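Long-range contact in cytidine deaminase (Burkholderia pseudomallei, PDB 3DMO), which catalyses the zinc-dependent hydrolytic deamination of cytidine and 2'-deoxycytidine to uridine and 2'-deoxyuridine, probably salvaging pyrimidines for UMP synthesis: residues A81-P95 against L111-R123. Sequence-based numbering, arbitrary orientation.
Sequences AAIAVVGETHGPIAP and LEVVLTNMQGDVR
N117 sets CG between its backbone N and carbonyl carbon (chi1 59°), which carries ND2 to the T89 carbonyl, while L115, its CG anti to the carbonyl carbon (chi1 -56°), puts CB and both methyls against I93 O, a buried carbonyl with no polar partner in the model. These two side chains extend a contact built on the parallel strands of the beta-alpha-beta unit 80-87, 97-107, 112-116 in the cytidine deaminase fold. I83 and V85 use N and O alternately across the strand pair; the V114 N to I83 O bond is 2.8 Å long and almost straight. I83, V85, V113 and L115 line one face, and A84 and V114 lie on the other, which helix 11-22 covers.

Beyond the strands, the chain turns back and I93 N donates to T116 O (3.1 Å) from well above the carbonyl plane. P92 lays CB against L115 O and packs on the aliphatic part of R123. The L115 methyls go on to the P95 ring, CD2 lying 3.6 Å from its CG. P95 packs beside C99, a ligand of the bound zinc ion, and E63, the predicted proton donor; this end of the contact thus borders the active site.

The N117 amide is gripped on both ends. OD1 accepts Q119 N, forming an Asx turn, and D121 N from opposite faces; ND2 reaches T89 O at 3.0 Å and, in the amide plane, the anti lone pair of D121 OD2 at 2.8 Å.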
loop_
_atom_site.group_PDB
_atom_site.type_symbol
_atom_site.label_atom_id
_atom_site.label_comp_id
_atom_site.label_asym_id
_atom_site.label_seq_id
_atom_site.Cartn_x
_atom_site.Cartn_y
_atom_site.Cartn_z
ATOM N N ALA A 81 13.690 -3.180 20.755
ATOM C CA ALA A 81 15.090 -3.581 20.868
ATOM C C ALA A 81 15.593 -4.292 19.610
ATOM O O ALA A 81 16.693 -4.014 19.127
ATOM C CB ALA A 81 15.271 -4.479 22.078
ATOM N N ALA A 82 14.788 -5.216 19.092
ATOM C CA ALA A 82 15.196 -6.058 17.966
ATOM C C ALA A 82 13.996 -6.668 17.265
ATOM O O ALA A 82 12.936 -6.889 17.882
ATOM C CB ALA A 82 16.135 -7.181 18.442
ATOM N N ILE A 83 14.182 -6.967 15.979
ATOM C CA ILE A 83 13.219 -7.740 15.202
ATOM C C ILE A 83 13.951 -8.851 14.441
ATOM O O ILE A 83 15.016 -8.613 13.876
ATOM C CB ILE A 83 12.385 -6.824 14.245
ATOM C CG1 ILE A 83 11.202 -7.589 13.630
ATOM C CG2 ILE A 83 13.270 -6.141 13.205
ATOM C CD1 ILE A 83 10.222 -6.683 12.873
ATOM N N ALA A 84 13.417 -10.074 14.499
ATOM C CA ALA A 84 13.910 -11.191 13.672
ATOM C C ALA A 84 12.914 -11.457 12.554
ATOM O O ALA A 84 11.709 -11.384 12.779
ATOM C CB ALA A 84 14.095 -12.461 14.519
ATOM N N VAL A 85 13.413 -11.746 11.351
ATOM C CA VAL A 85 12.556 -12.040 10.191
ATOM C C VAL A 85 13.060 -13.340 9.546
ATOM O O VAL A 85 14.276 -13.526 9.386
ATOM C CB VAL A 85 12.577 -10.883 9.143
ATOM C CG1 VAL A 85 11.425 -11.031 8.121
ATOM C CG2 VAL A 85 12.511 -9.523 9.833
ATOM N N VAL A 86 12.135 -14.229 9.171
ATOM C CA VAL A 86 12.505 -15.535 8.600
ATOM C C VAL A 86 11.585 -15.924 7.432
ATOM O O VAL A 86 10.373 -15.724 7.491
ATOM C CB VAL A 86 12.548 -16.659 9.694
ATOM C CG1 VAL A 86 11.183 -16.857 10.372
ATOM C CG2 VAL A 86 13.052 -17.964 9.108
ATOM N N GLY A 87 12.177 -16.472 6.375
ATOM C CA GLY A 87 11.417 -17.079 5.285
ATOM C C GLY A 87 12.215 -18.205 4.651
ATOM O O GLY A 87 13.371 -18.428 5.007
ATOM N N GLU A 88 11.592 -18.907 3.706
ATOM C CA GLU A 88 12.235 -20.006 2.986
ATOM C C GLU A 88 13.035 -19.443 1.800
ATOM O O GLU A 88 12.629 -19.547 0.635
ATOM C CB GLU A 88 11.184 -21.025 2.525
ATOM C CG GLU A 88 11.756 -22.304 1.913
ATOM C CD GLU A 88 12.473 -23.170 2.933
ATOM O OE1 GLU A 88 13.728 -23.230 2.890
ATOM O OE2 GLU A 88 11.779 -23.787 3.781
ATOM N N THR A 89 14.181 -18.851 2.113
ATOM C CA THR A 89 15.013 -18.194 1.113
ATOM C C THR A 89 16.419 -18.785 1.107
ATOM O O THR A 89 16.826 -19.451 2.064
ATOM C CB THR A 89 15.089 -16.661 1.361
ATOM O OG1 THR A 89 15.379 -16.415 2.743
ATOM C CG2 THR A 89 13.760 -15.988 1.016
ATOM N N HIS A 90 17.162 -18.537 0.030
ATOM C CA HIS A 90 18.531 -19.047 -0.089
ATOM C C HIS A 90 19.472 -18.466 0.971
ATOM O O HIS A 90 20.137 -19.210 1.702
ATOM C CB HIS A 90 19.112 -18.810 -1.491
ATOM C CG HIS A 90 20.538 -19.242 -1.615
ATOM N ND1 HIS A 90 20.966 -20.492 -1.221
ATOM C CD2 HIS A 90 21.637 -18.589 -2.056
ATOM C CE1 HIS A 90 22.268 -20.593 -1.423
ATOM N NE2 HIS A 90 22.699 -19.453 -1.932
ATOM N N GLY A 91 19.551 -17.139 1.017
ATOM C CA GLY A 91 20.257 -16.437 2.090
ATOM C C GLY A 91 19.285 -15.977 3.167
ATOM O O GLY A 91 18.100 -16.340 3.138
ATOM N N PRO A 92 19.781 -15.200 4.148
ATOM C CA PRO A 92 18.869 -14.575 5.110
ATOM C C PRO A 92 17.842 -13.739 4.354
ATOM O O PRO A 92 18.207 -13.035 3.405
ATOM C CB PRO A 92 19.796 -13.676 5.936
ATOM C CG PRO A 92 21.150 -14.337 5.838
ATOM C CD PRO A 92 21.193 -14.874 4.423
ATOM N N ILE A 93 16.575 -13.835 4.750
ATOM C CA ILE A 93 15.501 -13.132 4.053
ATOM C C ILE A 93 15.747 -11.619 4.053
ATOM O O ILE A 93 16.184 -11.052 5.054
ATOM C CB ILE A 93 14.087 -13.528 4.604
ATOM C CG1 ILE A 93 12.984 -13.040 3.650
ATOM C CG2 ILE A 93 13.892 -13.063 6.067
ATOM C CD1 ILE A 93 11.629 -13.634 3.942
ATOM N N ALA A 94 15.493 -10.981 2.911
ATOM C CA ALA A 94 15.641 -9.540 2.757
ATOM C C ALA A 94 14.280 -8.864 2.941
ATOM O O ALA A 94 13.338 -9.155 2.201
ATOM C CB ALA A 94 16.192 -9.242 1.401
ATOM N N PRO A 95 14.157 -7.978 3.948
ATOM C CA PRO A 95 12.921 -7.204 4.065
ATOM C C PRO A 95 12.653 -6.367 2.824
ATOM O O PRO A 95 13.589 -5.786 2.258
ATOM C CB PRO A 95 13.202 -6.286 5.262
ATOM C CG PRO A 95 14.206 -7.055 6.081
ATOM C CD PRO A 95 15.104 -7.650 5.033
ATOM N N LEU A 111 17.457 0.359 15.207
ATOM C CA LEU A 111 16.798 -0.922 15.492
ATOM C C LEU A 111 17.636 -2.085 14.953
ATOM O O LEU A 111 18.028 -2.074 13.793
ATOM C CB LEU A 111 15.387 -0.980 14.889
ATOM C CG LEU A 111 14.652 -2.320 15.021
ATOM C CD1 LEU A 111 14.160 -2.539 16.428
ATOM C CD2 LEU A 111 13.502 -2.435 14.021
ATOM N N GLU A 112 17.899 -3.074 15.806
ATOM C CA GLU A 112 18.645 -4.268 15.409
ATOM C C GLU A 112 17.726 -5.191 14.620
ATOM O O GLU A 112 16.617 -5.487 15.059
ATOM C CB GLU A 112 19.205 -4.990 16.639
ATOM C CG GLU A 112 20.005 -6.245 16.319
ATOM C CD GLU A 112 20.548 -6.936 17.563
ATOM O OE1 GLU A 112 19.742 -7.362 18.415
ATOM O OE2 GLU A 112 21.786 -7.070 17.680
ATOM N N VAL A 113 18.192 -5.626 13.451
ATOM C CA VAL A 113 17.401 -6.460 12.557
ATOM C C VAL A 113 18.161 -7.773 12.326
ATOM O O VAL A 113 19.277 -7.768 11.808
ATOM C CB VAL A 113 17.124 -5.726 11.213
ATOM C CG1 VAL A 113 16.330 -6.614 10.271
ATOM C CG2 VAL A 113 16.385 -4.403 11.456
ATOM N N VAL A 114 17.562 -8.882 12.753
ATOM C CA VAL A 114 18.153 -10.214 12.631
ATOM C C VAL A 114 17.450 -10.955 11.489
ATOM O O VAL A 114 16.272 -11.302 11.604
ATOM C CB VAL A 114 17.996 -11.039 13.954
ATOM C CG1 VAL A 114 18.645 -12.415 13.820
ATOM C CG2 VAL A 114 18.560 -10.274 15.163
ATOM N N LEU A 115 18.170 -11.177 10.390
ATOM C CA LEU A 115 17.587 -11.807 9.200
ATOM C C LEU A 115 18.057 -13.242 9.088
ATOM O O LEU A 115 19.240 -13.524 9.259
ATOM C CB LEU A 115 17.979 -11.033 7.940
ATOM C CG LEU A 115 17.598 -9.560 7.959
ATOM C CD1 LEU A 115 18.223 -8.864 6.757
ATOM C CD2 LEU A 115 16.066 -9.402 8.014
ATOM N N THR A 116 17.132 -14.145 8.792
ATOM C CA THR A 116 17.477 -15.560 8.703
ATOM C C THR A 116 16.600 -16.317 7.697
ATOM O O THR A 116 15.703 -15.743 7.081
ATOM C CB THR A 116 17.480 -16.227 10.115
ATOM O OG1 THR A 116 18.118 -17.510 10.044
ATOM C CG2 THR A 116 16.078 -16.375 10.692
ATOM N N ASN A 117 16.882 -17.602 7.514
ATOM C CA ASN A 117 16.054 -18.450 6.665
ATOM C C ASN A 117 15.760 -19.730 7.422
ATOM O O ASN A 117 15.893 -19.758 8.647
ATOM C CB ASN A 117 16.726 -18.717 5.313
ATOM C CG ASN A 117 18.084 -19.382 5.454
ATOM O OD1 ASN A 117 18.471 -19.796 6.543
ATOM N ND2 ASN A 117 18.818 -19.478 4.353
ATOM N N MET A 118 15.361 -20.776 6.707
ATOM C CA MET A 118 15.016 -22.044 7.339
ATOM C C MET A 118 16.188 -23.027 7.320
ATOM O O MET A 118 16.006 -24.212 7.606
ATOM C CB MET A 118 13.790 -22.664 6.663
ATOM C CG MET A 118 12.522 -21.814 6.742
ATOM S SD MET A 118 12.019 -21.415 8.427
ATOM C CE MET A 118 11.413 -22.988 9.036
ATOM N N GLN A 119 17.381 -22.528 7.003
ATOM C CA GLN A 119 18.572 -23.371 6.855
ATOM C C GLN A 119 19.764 -22.901 7.691
ATOM O O GLN A 119 20.908 -23.246 7.390
ATOM C CB GLN A 119 18.989 -23.438 5.381
ATOM C CG GLN A 119 17.919 -23.949 4.438
ATOM C CD GLN A 119 18.372 -23.869 3.003
ATOM O OE1 GLN A 119 19.058 -24.767 2.507
ATOM N NE2 GLN A 119 18.011 -22.777 2.326
ATOM N N GLY A 120 19.504 -22.089 8.716
ATOM C CA GLY A 120 20.555 -21.617 9.625
ATOM C C GLY A 120 21.425 -20.451 9.178
ATOM O O GLY A 120 22.400 -20.114 9.852
ATOM N N ASP A 121 21.099 -19.828 8.052
ATOM C CA ASP A 121 21.855 -18.658 7.596
ATOM C C ASP A 121 21.339 -17.384 8.260
ATOM O O ASP A 121 20.140 -17.095 8.204
ATOM C CB ASP A 121 21.801 -18.531 6.074
ATOM C CG ASP A 121 22.270 -19.797 5.379
ATOM O OD1 ASP A 121 23.456 -20.178 5.553
ATOM O OD2 ASP A 121 21.446 -20.417 4.675
ATOM N N VAL A 122 22.248 -16.644 8.891
ATOM C CA VAL A 122 21.889 -15.466 9.688
ATOM C C VAL A 122 22.746 -14.276 9.296
ATOM O O VAL A 122 23.948 -14.414 9.089
ATOM C CB VAL A 122 22.059 -15.728 11.209
ATOM C CG1 VAL A 122 21.729 -14.465 12.032
ATOM C CG2 VAL A 122 21.191 -16.874 11.658
ATOM N N ARG A 123 22.129 -13.106 9.153
ATOM C CA ARG A 123 22.898 -11.870 9.203
ATOM C C ARG A 123 22.214 -10.833 10.077
ATOM O O ARG A 123 20.979 -10.777 10.162
ATOM C CB ARG A 123 23.238 -11.313 7.815
ATOM C CG ARG A 123 22.096 -10.708 7.046
ATOM C CD ARG A 123 22.619 -10.182 5.721
ATOM N NE ARG A 123 21.664 -9.307 5.039
ATOM C CZ ARG A 123 21.688 -7.979 5.093
ATOM N NH1 ARG A 123 22.612 -7.349 5.809
ATOM N NH2 ARG A 123 20.785 -7.270 4.426
HETATM O O HOH W 1 15.528 -21.408 3.810
HETATM O O HOH W 2 19.851 -10.956 3.380
#